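Long-range contacts in ORF131 protein (Ralstonia metallidurans, PDB 2WTO), which probably takes part in heavy-metal resistance as the CzcE protein of its host, most likely by binding metal ions such as copper: residues G78-F83 with A91-Q96; R99-D104 with V120-S125. All coordinates share one frame; numbering follows the deposited sequence.

Interaction 1. Residues G78-F83 with A91-Q96; sequences GETVAF and AWTFAQ
F94 meets F83 and V81 on one face of an antiparallel beta hairpin, strand 80-85 returning as 88-94. The two phenylalanines come from opposite directions and touch at their rims, CZ of F83 4.1 Å from CZ of F94. V81 splits its methyls between the two rings: CG2 lies 4.2 Å from CE2 at the edge of F94, while CG1 lies against a face of F83, toward its rim. W92 closes the row from its own strand: its CD1 sits over the centre of the F94 ring. L108 of helix 105-108 packs on both W92 and F94, and I64 backs V81 and F83.

On the other side the bumps are small. A82 and A91 are paired methyl to methyl, and T80 faces T93 at a non-hydrogen-bonded pair. Each threonine hydroxyl lies beside its own backbone N (chi1 -60° and -64°), which brings OG1 of T80 and OG1 of T93 to 2.7 Å, a hydrogen bond. Between the faces, V81 and W92 exchange two backbone bonds, and F94 N reaches E79 O at 2.9 Å. The ring-bearing face, wholly apolar across the strands, thus suits packing under helix 105-108, while opposite it the threonine hydroxyls satisfy each other beside small methyls.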
ATOM      1  N   GLY A  78      -7.471   7.300  -8.586  1.00  5.29           N
ATOM      2  CA  GLY A  78      -8.456   6.485  -9.290  1.00  6.56           C
ATOM      3  C   GLY A  78      -8.618   5.052  -8.802  1.00  5.91           C
ATOM      4  O   GLY A  78      -9.511   4.332  -9.252  1.00  5.04           O
ATOM      5  N   GLU A  79      -7.752   4.623  -7.888  1.00  5.15           N
ATOM      6  CA  GLU A  79      -7.860   3.264  -7.344  1.00  5.96           C
ATOM      7  C   GLU A  79      -9.085   3.118  -6.458  1.00  5.18           C
ATOM      8  O   GLU A  79      -9.435   4.030  -5.697  1.00  6.43           O
ATOM      9  CB  GLU A  79      -6.576   2.902  -6.574  1.00  5.91           C
ATOM     10  CG  GLU A  79      -6.451   1.426  -6.214  1.00  5.71           C
ATOM     11  CD  GLU A  79      -5.182   1.120  -5.415  1.00  7.55           C
ATOM     12  OE1 GLU A  79      -4.341   2.026  -5.231  1.00  5.95           O
ATOM     13  OE2 GLU A  79      -5.019  -0.053  -5.005  1.00  9.12           O
ATOM     14  N   THR A  80      -9.774   1.984  -6.593  1.00  5.03           N
ATOM     15  CA  THR A  80     -10.863   1.632  -5.707  1.00  5.16           C
ATOM     16  C   THR A  80     -10.385   0.559  -4.723  1.00  4.88           C
ATOM     17  O   THR A  80     -10.019  -0.561  -5.112  1.00  5.72           O
ATOM     18  CB  THR A  80     -12.139   1.156  -6.470  1.00  6.03           C
ATOM     19  OG1 THR A  80     -12.593   2.209  -7.346  1.00  5.37           O
ATOM     20  CG2 THR A  80     -13.232   0.819  -5.459  1.00  5.35           C
ATOM     21  N   VAL A  81     -10.381   0.931  -3.447  1.00  6.65           N
ATOM     22  CA  VAL A  81      -9.766   0.128  -2.394  1.00  7.27           C
ATOM     23  C   VAL A  81     -10.750  -0.082  -1.273  1.00  7.37           C
ATOM     24  O   VAL A  81     -11.389   0.874  -0.830  1.00  6.30           O
ATOM     25  CB  VAL A  81      -8.506   0.847  -1.809  1.00  6.40           C
ATOM     26  CG1 VAL A  81      -7.893  -0.005  -0.691  1.00  8.29           C
ATOM     27  CG2 VAL A  81      -7.502   1.112  -2.897  1.00  7.02           C
ATOM     28  N   ALA A  82     -10.870  -1.324  -0.795  1.00  6.49           N
ATOM     29  CA  ALA A  82     -11.681  -1.591   0.381  1.00  7.33           C
ATOM     30  C   ALA A  82     -10.806  -1.684   1.616  1.00  6.98           C
ATOM     31  O   ALA A  82      -9.666  -2.175   1.549  1.00  6.94           O
ATOM     32  CB  ALA A  82     -12.513  -2.888   0.200  1.00  7.91           C
ATOM     33  N   PHE A  83     -11.331  -1.184   2.731  1.00  7.04           N
ATOM     34  CA  PHE A  83     -10.600  -1.173   3.982  1.00  6.71           C
ATOM     35  C   PHE A  83     -11.404  -1.976   4.975  1.00  7.96           C
ATOM     36  O   PHE A  83     -12.613  -1.779   5.132  1.00  7.99           O
ATOM     37  CB  PHE A  83     -10.400   0.267   4.477  1.00  6.13           C
ATOM     38  CG  PHE A  83      -9.502   1.082   3.580  1.00  7.10           C
ATOM     39  CD1 PHE A  83      -8.134   1.122   3.807  1.00  7.59           C
ATOM     40  CD2 PHE A  83     -10.031   1.772   2.479  1.00  6.18           C
ATOM     41  CE1 PHE A  83      -7.277   1.877   2.956  1.00  7.03           C
ATOM     42  CE2 PHE A  83      -9.206   2.505   1.618  1.00  5.67           C
ATOM     43  CZ  PHE A  83      -7.818   2.559   1.858  1.00  6.36           C
ATOM     44  N   ALA A  91     -15.362   0.839   1.363  1.00  6.67           N
ATOM     45  CA  ALA A  91     -14.546   1.064   0.169  1.00  6.30           C
ATOM     46  C   ALA A  91     -14.594   2.516  -0.320  1.00  5.95           C
ATOM     47  O   ALA A  91     -15.534   3.256  -0.001  1.00  4.85           O
ATOM     48  CB  ALA A  91     -14.951   0.105  -0.968  1.00  5.69           C
ATOM     49  N   TRP A  92     -13.566   2.908  -1.066  1.00  5.30           N
ATOM     50  CA  TRP A  92     -13.377   4.284  -1.501  1.00  5.56           C
ATOM     51  C   TRP A  92     -12.722   4.303  -2.864  1.00  5.62           C
ATOM     52  O   TRP A  92     -11.820   3.511  -3.120  1.00  5.58           O
ATOM     53  CB  TRP A  92     -12.454   5.012  -0.519  1.00  5.22           C
ATOM     54  CG  TRP A  92     -12.368   6.491  -0.720  1.00  5.70           C
ATOM     55  CD1 TRP A  92     -11.421   7.178  -1.426  1.00  4.64           C
ATOM     56  CD2 TRP A  92     -13.273   7.464  -0.196  1.00  5.12           C
ATOM     57  NE1 TRP A  92     -11.689   8.538  -1.372  1.00  4.82           N
ATOM     58  CE2 TRP A  92     -12.819   8.737  -0.617  1.00  4.68           C
ATOM     59  CE3 TRP A  92     -14.440   7.390   0.581  1.00  5.36           C
ATOM     60  CZ2 TRP A  92     -13.488   9.917  -0.282  1.00  4.48           C
ATOM     61  CZ3 TRP A  92     -15.098   8.559   0.912  1.00  6.29           C
ATOM     62  CH2 TRP A  92     -14.614   9.805   0.485  1.00  6.60           C
ATOM     63  N   THR A  93     -13.153   5.216  -3.735  1.00  5.14           N
ATOM     64  CA  THR A  93     -12.467   5.425  -5.010  1.00  4.81           C
ATOM     65  C   THR A  93     -11.716   6.756  -4.933  1.00  5.27           C
ATOM     66  O   THR A  93     -12.313   7.817  -4.766  1.00  5.31           O
ATOM     67  CB  THR A  93     -13.439   5.469  -6.237  1.00  7.54           C
ATOM     68  OG1 THR A  93     -14.090   4.194  -6.401  1.00  5.04           O
ATOM     69  CG2 THR A  93     -12.646   5.769  -7.525  1.00  5.16           C
ATOM     70  N   PHE A  94     -10.398   6.693  -5.023  1.00  4.63           N
ATOM     71  CA  PHE A  94      -9.588   7.894  -4.857  1.00  6.71           C
ATOM     72  C   PHE A  94      -9.664   8.808  -6.065  1.00  4.48           C
ATOM     73  O   PHE A  94      -9.756   8.346  -7.216  1.00  7.53           O
ATOM     74  CB  PHE A  94      -8.160   7.520  -4.466  1.00  6.31           C
ATOM     75  CG  PHE A  94      -8.100   6.928  -3.102  1.00  7.05           C
ATOM     76  CD1 PHE A  94      -7.992   7.751  -1.977  1.00  5.12           C
ATOM     77  CD2 PHE A  94      -8.270   5.566  -2.923  1.00  6.94           C
ATOM     78  CE1 PHE A  94      -7.997   7.203  -0.686  1.00  7.19           C
ATOM     79  CE2 PHE A  94      -8.295   5.014  -1.649  1.00  6.49           C
ATOM     80  CZ  PHE A  94      -8.164   5.829  -0.527  1.00  5.99           C
ATOM     81  N   ALA A  95      -9.691  10.112  -5.790  1.00  5.58           N
ATOM     82  CA  ALA A  95      -9.765  11.128  -6.834  1.00  6.64           C
ATOM     83  C   ALA A  95      -8.504  11.134  -7.699  1.00  6.55           C
ATOM     84  O   ALA A  95      -7.495  10.501  -7.357  1.00  6.40           O
ATOM     85  CB  ALA A  95      -9.974  12.532  -6.195  1.00  6.26           C
ATOM     86  N   GLN A  96      -8.560  11.868  -8.814  1.00  6.33           N
ATOM     87  CA  GLN A  96      -7.408  12.042  -9.688  1.00  7.24           C
ATOM     88  C   GLN A  96      -6.626  13.273  -9.209  1.00 10.05           C
ATOM     89  O   GLN A  96      -7.043  14.415  -9.439  1.00  9.97           O
ATOM     90  CB  GLN A  96      -7.860  12.236 -11.139  1.00  8.78           C
ATOM     91  CG  GLN A  96      -8.661  11.041 -11.713  1.00  6.58           C
ATOM     92  CD  GLN A  96      -7.804   9.796 -11.965  1.00  8.01           C
ATOM     93  OE1 GLN A  96      -6.586   9.877 -12.122  1.00  7.31           O
ATOM     94  NE2 GLN A  96      -8.447   8.649 -12.025  1.00  9.38           N
TER

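Interaction 2. Residues R99-D104 with V120-S125. With MG (magnesium ion), chain I.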
ATOM      1  N   ARG A  99      -1.055  16.267  -7.772  1.00  7.56           N
ATOM      2  CA  ARG A  99       0.254  15.960  -7.190  1.00  7.70           C
ATOM      3  C   ARG A  99       0.072  14.896  -6.098  1.00  8.12           C
ATOM      4  O   ARG A  99      -1.041  14.699  -5.607  1.00  7.77           O
ATOM      5  CB  ARG A  99       0.877  17.228  -6.587  1.00  8.96           C
ATOM      6  CG  ARG A  99       0.064  17.833  -5.453  1.00 14.99           C
ATOM      7  CD  ARG A  99       0.766  19.069  -4.842  1.00 21.11           C
ATOM      8  NE  ARG A  99       1.095  20.061  -5.863  1.00 30.52           N
ATOM      9  CZ  ARG A  99       0.275  21.035  -6.256  1.00 40.40           C
ATOM     10  NH1 ARG A  99      -0.925  21.161  -5.707  1.00 39.98           N
ATOM     11  NH2 ARG A  99       0.653  21.887  -7.198  1.00 43.56           N
ATOM     12  N   ASP A 100       1.160  14.215  -5.716  1.00  6.92           N
ATOM     13  CA  ASP A 100       1.109  13.309  -4.565  1.00  7.32           C
ATOM     14  C   ASP A 100       0.549  14.065  -3.360  1.00  9.56           C
ATOM     15  O   ASP A 100       0.902  15.237  -3.104  1.00  9.48           O
ATOM     16  CB  ASP A 100       2.504  12.773  -4.177  1.00 12.79           C
ATOM     17  CG  ASP A 100       3.142  11.885  -5.233  1.00 18.31           C
ATOM     18  OD1 ASP A 100       2.560  11.600  -6.296  1.00  8.00           O
ATOM     19  OD2 ASP A 100       4.282  11.454  -4.975  1.00 30.90           O
ATOM     20  N   THR A 101      -0.340  13.414  -2.626  1.00  5.57           N
ATOM     21  CA  THR A 101      -0.995  14.046  -1.492  1.00  6.60           C
ATOM     22  C   THR A 101      -1.376  12.962  -0.489  1.00 12.89           C
ATOM     23  O   THR A 101      -1.354  11.777  -0.821  1.00 17.24           O
ATOM     24  CB  THR A 101      -2.226  14.895  -1.943  1.00 10.84           C
ATOM     25  OG1 THR A 101      -2.703  15.692  -0.854  1.00 10.50           O
ATOM     26  CG2 THR A 101      -3.367  13.999  -2.435  1.00 11.38           C
ATOM     27  N   SER A 102      -1.684  13.345   0.743  1.00  4.88           N
ATOM     28  CA  SER A 102      -2.165  12.359   1.709  1.00  5.35           C
ATOM     29  C   SER A 102      -3.433  12.849   2.393  1.00  6.51           C
ATOM     30  O   SER A 102      -3.720  14.046   2.423  1.00  5.41           O
ATOM     31  CB  SER A 102      -1.083  11.997   2.748  1.00  5.19           C
ATOM     32  OG  SER A 102      -0.868  13.045   3.705  1.00  5.78           O
ATOM     33  N   VAL A 103      -4.193  11.911   2.938  1.00  6.62           N
ATOM     34  CA  VAL A 103      -5.387  12.219   3.717  1.00  7.60           C
ATOM     35  C   VAL A 103      -5.542  11.163   4.806  1.00  7.95           C
ATOM     36  O   VAL A 103      -5.120  10.005   4.624  1.00  8.13           O
ATOM     37  CB  VAL A 103      -6.677  12.296   2.810  1.00  8.64           C
ATOM     38  CG1 VAL A 103      -6.989  10.965   2.150  1.00  6.03           C
ATOM     39  CG2 VAL A 103      -7.884  12.785   3.622  1.00  9.40           C
ATOM     40  N   ASP A 104      -6.122  11.545   5.941  1.00  7.72           N
ATOM     41  CA  ASP A 104      -6.328  10.578   7.027  1.00  6.27           C
ATOM     42  C   ASP A 104      -7.528   9.704   6.702  1.00  7.95           C
ATOM     43  O   ASP A 104      -8.585  10.221   6.342  1.00  8.20           O
ATOM     44  CB  ASP A 104      -6.514  11.276   8.386  1.00  9.54           C
ATOM     45  CG  ASP A 104      -6.317  10.311   9.560  1.00  9.56           C
ATOM     46  OD1 ASP A 104      -7.192   9.452   9.773  1.00  7.49           O
ATOM     47  OD2 ASP A 104      -5.284  10.388  10.252  1.00  8.32           O
ATOM     48  N   VAL A 120      -3.403   7.882   4.280  1.00  7.10           N
ATOM     49  CA  VAL A 120      -3.398   7.352   2.915  1.00  6.11           C
ATOM     50  C   VAL A 120      -2.580   8.241   1.985  1.00  6.15           C
ATOM     51  O   VAL A 120      -2.918   9.396   1.765  1.00  6.28           O
ATOM     52  CB  VAL A 120      -4.831   7.215   2.344  1.00  7.30           C
ATOM     53  CG1 VAL A 120      -4.792   6.571   0.937  1.00  6.41           C
ATOM     54  CG2 VAL A 120      -5.691   6.385   3.289  1.00  6.89           C
ATOM     55  N   TYR A 121      -1.514   7.691   1.424  1.00  7.14           N
ATOM     56  CA  TYR A 121      -0.689   8.417   0.482  1.00  7.70           C
ATOM     57  C   TYR A 121      -1.245   8.173  -0.914  1.00  8.76           C
ATOM     58  O   TYR A 121      -1.251   7.040  -1.377  1.00  7.68           O
ATOM     59  CB  TYR A 121       0.740   7.894   0.573  1.00  8.72           C
ATOM     60  CG  TYR A 121       1.749   8.792  -0.041  1.00 10.88           C
ATOM     61  CD1 TYR A 121       2.559   9.613   0.749  1.00 10.80           C
ATOM     62  CD2 TYR A 121       1.905   8.826  -1.430  1.00 12.07           C
ATOM     63  CE1 TYR A 121       3.507  10.454   0.147  1.00 20.42           C
ATOM     64  CE2 TYR A 121       2.852   9.644  -2.038  1.00 18.35           C
ATOM     65  CZ  TYR A 121       3.643  10.458  -1.251  1.00 21.05           C
ATOM     66  OH  TYR A 121       4.570  11.259  -1.871  1.00 21.13           O
ATOM     67  N   ILE A 122      -1.717   9.223  -1.578  1.00  6.23           N
ATOM     68  CA  ILE A 122      -2.284   9.069  -2.924  1.00  6.22           C
ATOM     69  C   ILE A 122      -1.311   9.569  -3.984  1.00  7.40           C
ATOM     70  O   ILE A 122      -0.915  10.738  -3.975  1.00  6.45           O
ATOM     71  CB  ILE A 122      -3.602   9.862  -3.058  1.00  5.02           C
ATOM     72  CG1 ILE A 122      -4.548   9.508  -1.907  1.00  5.84           C
ATOM     73  CG2 ILE A 122      -4.208   9.635  -4.466  1.00  5.06           C
ATOM     74  CD1 ILE A 122      -5.592  10.617  -1.551  1.00  4.29           C
ATOM     75  N   ASP A 123      -0.925   8.670  -4.894  1.00  7.25           N
ATOM     76  CA  ASP A 123       0.006   8.990  -5.951  1.00  8.06           C
ATOM     77  C   ASP A 123      -0.695   9.902  -6.960  1.00  8.38           C
ATOM     78  O   ASP A 123      -1.908   9.787  -7.186  1.00  6.50           O
ATOM     79  CB  ASP A 123       0.476   7.692  -6.632  1.00  8.88           C
ATOM     80  CG  ASP A 123       1.564   7.926  -7.667  1.00 15.69           C
ATOM     81  OD1 ASP A 123       2.485   8.744  -7.430  1.00 18.10           O
ATOM     82  OD2 ASP A 123       1.509   7.273  -8.731  1.00 21.36           O
ATOM     83  N   ARG A 124       0.086  10.815  -7.532  1.00  7.45           N
ATOM     84  CA  ARG A 124      -0.366  11.766  -8.548  1.00  7.99           C
ATOM     85  C   ARG A 124      -0.997  11.049  -9.734  1.00  7.22           C
ATOM     86  O   ARG A 124      -0.542   9.975 -10.137  1.00  7.47           O
ATOM     87  CB  ARG A 124       0.857  12.536  -9.042  1.00 10.73           C
ATOM     88  CG  ARG A 124       0.606  13.467 -10.200  1.00 20.09           C
ATOM     89  CD  ARG A 124       1.859  14.281 -10.524  1.00 23.14           C
ATOM     90  NE  ARG A 124       2.801  13.544 -11.363  1.00 34.44           N
ATOM     91  CZ  ARG A 124       3.858  12.877 -10.908  1.00 38.23           C
ATOM     92  NH1 ARG A 124       4.131  12.847  -9.606  1.00 35.30           N
ATOM     93  NH2 ARG A 124       4.652  12.241 -11.762  1.00 51.92           N
ATOM     94  N   SER A 125      -2.023  11.662 -10.319  1.00  6.95           N
ATOM     95  CA  SER A 125      -2.709  11.097 -11.479  1.00  8.78           C
ATOM     96  C   SER A 125      -1.894  11.202 -12.761  1.00  9.49           C
ATOM     97  O   SER A 125      -1.225  12.198 -13.020  1.00 11.20           O
ATOM     98  CB  SER A 125      -4.040  11.837 -11.701  1.00  5.78           C
ATOM     99  OG  SER A 125      -4.644  11.433 -12.911  1.00  8.96           O
TER
HETATM  100 MG    MG I1113       2.558   7.236 -10.391  0.80 22.29          MG
HETATM  101  O   HOH W   1       3.838  15.135  -7.064  1.00 11.19           O
HETATM  102  O   HOH W   2       4.270   8.793  -5.396  1.00 23.79           O
HETATM  103  O   HOH W   3       3.850   8.590  -9.734  1.00 11.64           O
HETATM  104  O   HOH W   4       1.673   8.845 -11.340  1.00 25.61           O
HETATM  105  O   HOH W   5       1.430   6.241 -11.822  1.00 31.17           O
HETATM  106  O   HOH W   6       4.108   7.070 -11.865  1.00 24.45           O
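D100 turns CG back beside its own backbone N (chi1 -65°), and Y121 swings its ring anti to its N (chi1 -164°), so that the carboxylate reaches the phenol hydroxyl. OH of Y121 donates to OD2 of D100 at 3.1 Å, with the ring and carboxylate planes 70° apart; OD2 itself lies at the ring's edge. The other oxygen, OD1, takes the backbone N-H of R124 at 2.9 Å. Both donors arrive on the anti side of their oxygen, somewhat out of the carboxylate plane, and together they would limit its rotation. NH1 of R124 is a long 3.9 Å from OD1 of D100, so the salt bridge there contributes weakly at most.

D123 lies alongside D100, pointing the same way, and its OD1 comes within 3.1 Å of D100 OD1. Two acceptors this close would be expected to repel; the magnesium ion probably offsets some of that charge. It is bound by OD2 of D123 at 2.0 Å, by four waters and by OD1 of D123 of the second subunit, so the site bridges the dimer. One of those waters also donates to D123 OD1, and another to the carbonyl O of R124.

Further along, T101 with I122 and V103 with V120 are hydrogen-bonded antiparallel pairs, the shortest bond being I122 N to T101 O at 2.7 Å. On their shared face CD1 of I122 reaches CG1 of V103 at 4.0 Å and also touches CG2 of T101.

Strand 101-104 is an outer strand of its three-stranded sheet within the chain, and 119-123 is the middle one, with 72-76 on its other flank. Y51 packs on T101, V103 and I122, while helix 105-108 follows directly from D104, its N-cap, and lays L108 on V103 and L105 on V120.

Interaction 1 joins two strands of the four-stranded sheet; interaction 2 pairs strands of the three-stranded sheet, farther from the chain's centre. Both are partly buried, interaction 1 more so, with 7 of 12 touching residues buried against 4 of 10. No strand is shared, though 88-94 leads on to 101-104. They meet where CE1 of F94 packs on CG1 of V120 at 3.6 Å and I122 also rests on F94, while Q96 probably bonds to the hydroxyl of S125. Both turn an apolar side to helix 105-108. Across the strands, interaction 1 has a neutral threonine pair, interaction 2 a carboxylate cluster with magnesium. Both reach the dimer boundary, since E79 of interaction 1 bonds to Y72 of the second subunit.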